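Side-chain contact in RNA polymerase II subunit B1 CTD phosphatase RTR1 (PDB 5C2Y), which dephosphorylates the C-terminal domain of the largest RNA polymerase II subunit, regulating the polymerase as its phosphorylation pattern changes during transcription: residues A[40-44]-A[45-49]. Sequence-based numbering, arbitrary orientation.
Sequences GLLCD and SECKD
At the C-terminal end of helix 28-42 the chain turns and runs on toward helix 50-56, with Ser45 and Cys47 meeting Leu41 and Leu42 of the last helical turn. The Ser45 hydroxyl, set between the backbone N and the carbonyl carbon by a chi1 of 60°, has its OG 2.5 Å from Leu41 O. Leu42 O and Ser45 O lie 2.9 Å apart. Both carbonyl oxygens accept from one guanidinium group, that of Arg72 in helix 62-74, with NE bonding to Leu42 O and NH2 to Ser45 O; this accounts for two acceptors lying side by side, and the arginine bridges the helix terminus and the following chain. This is the helix-to-helix connection of an all-helical zinc-binding protein of the RPAP2 family, and from Ser45 to Cys47 the chain is extended. Apolar packing takes over there. With CG beside its backbone N (chi1 -74°), Leu42 brings CD1 to 3.9 Å from Cys47 SG, while CD2 lies against the backbone, 4.1 Å from Glu46 C. Both Leu42 and Cys47 are buried; Leu68 packs on the former, Thr52 and Leu53 on the latter. The CB of the intervening Glu46 points away from the helix end, and its side chain lies about 9 Å from the bound zinc ion and about 6 Å from the side chain of Cys83. Cys47 is not a ligand of that metal, which is held by Cys78, Cys83, Cys117 and His121. At the far end, Asp49 occupies the N-cap of helix 50-56, where its side chain caps a backbone N and its OD1 also bonds Thr52 OG1.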
loop_
_atom_site.group_PDB
_atom_site.type_symbol
_atom_site.label_atom_id
_atom_site.label_comp_id
_atom_site.label_asym_id
_atom_site.label_seq_id
_atom_site.Cartn_x
_atom_site.Cartn_y
_atom_site.Cartn_z
ATOM N N GLY A 40 -7.035 2.931 8.684
ATOM C CA GLY A 40 -7.412 4.188 9.294
ATOM C C GLY A 40 -6.256 5.168 9.192
ATOM O O GLY A 40 -6.435 6.361 8.986
ATOM N N LEU A 41 -5.045 4.654 9.323
ATOM C CA LEU A 41 -3.850 5.486 9.302
ATOM C C LEU A 41 -3.499 5.966 7.886
ATOM O O LEU A 41 -2.968 7.066 7.697
ATOM C CB LEU A 41 -2.683 4.705 9.901
ATOM C CG LEU A 41 -1.713 5.378 10.864
ATOM C CD1 LEU A 41 -2.395 5.705 12.157
ATOM C CD2 LEU A 41 -0.562 4.438 11.118
ATOM N N LEU A 42 -3.804 5.154 6.883
ATOM C CA LEU A 42 -3.352 5.469 5.536
ATOM C C LEU A 42 -4.437 5.976 4.603
ATOM O O LEU A 42 -4.149 6.268 3.442
ATOM C CB LEU A 42 -2.692 4.244 4.912
ATOM C CG LEU A 42 -1.305 3.895 5.437
ATOM C CD1 LEU A 42 -0.620 2.952 4.480
ATOM C CD2 LEU A 42 -0.491 5.131 5.591
ATOM N N CYS A 43 -5.671 6.087 5.086
ATOM C CA CYS A 43 -6.784 6.432 4.199
ATOM C C CYS A 43 -6.817 7.905 3.792
ATOM O O CYS A 43 -7.258 8.237 2.697
ATOM C CB CYS A 43 -8.129 6.054 4.840
ATOM S SG CYS A 43 -8.706 7.121 6.208
ATOM N N ASP A 44 -6.368 8.794 4.665
ATOM C CA ASP A 44 -6.398 10.213 4.340
ATOM C C ASP A 44 -5.016 10.826 4.389
ATOM O O ASP A 44 -4.849 12.006 4.100
ATOM C CB ASP A 44 -7.312 10.965 5.292
ATOM C CG ASP A 44 -8.003 12.131 4.619
ATOM O OD1 ASP A 44 -8.568 11.940 3.521
ATOM O OD2 ASP A 44 -7.982 13.248 5.179
ATOM N N SER A 45 -4.034 10.023 4.772
ATOM C CA SER A 45 -2.664 10.470 4.846
ATOM C C SER A 45 -1.788 9.462 4.119
ATOM O O SER A 45 -2.263 8.428 3.649
ATOM C CB SER A 45 -2.219 10.647 6.299
ATOM O OG SER A 45 -2.318 9.441 7.037
ATOM N N GLU A 46 -0.506 9.763 4.018
ATOM C CA GLU A 46 0.361 8.985 3.167
ATOM C C GLU A 46 1.515 8.361 3.958
ATOM O O GLU A 46 1.811 8.768 5.085
ATOM C CB GLU A 46 0.888 9.873 2.038
ATOM C CG GLU A 46 1.529 11.133 2.573
ATOM C CD GLU A 46 2.171 12.003 1.496
ATOM O OE1 GLU A 46 1.523 12.985 1.061
ATOM O OE2 GLU A 46 3.326 11.711 1.094
ATOM N N CYS A 47 2.146 7.355 3.366
ATOM C CA CYS A 47 3.372 6.801 3.909
ATOM C C CYS A 47 4.489 7.806 3.891
ATOM O O CYS A 47 4.675 8.525 2.901
ATOM C CB CYS A 47 3.821 5.590 3.113
ATOM S SG CYS A 47 3.043 4.095 3.585
ATOM N N LYS A 48 5.264 7.820 4.967
ATOM C CA LYS A 48 6.430 8.684 5.055
ATOM C C LYS A 48 7.439 8.315 3.949
ATOM O O LYS A 48 8.025 9.185 3.319
ATOM C CB LYS A 48 7.044 8.583 6.462
ATOM C CG LYS A 48 8.286 9.422 6.704
ATOM C CD LYS A 48 7.982 10.904 6.713
ATOM C CE LYS A 48 9.249 11.725 6.904
ATOM N NZ LYS A 48 9.172 13.074 6.267
ATOM N N ASP A 49 7.580 7.024 3.670
ATOM C CA ASP A 49 8.648 6.562 2.806
ATOM C C ASP A 49 8.498 5.109 2.339
ATOM O O ASP A 49 7.594 4.389 2.761
ATOM C CB ASP A 49 9.970 6.708 3.537
ATOM C CG ASP A 49 9.967 6.006 4.881
ATOM O OD1 ASP A 49 9.095 5.132 5.112
ATOM O OD2 ASP A 49 10.854 6.315 5.704
#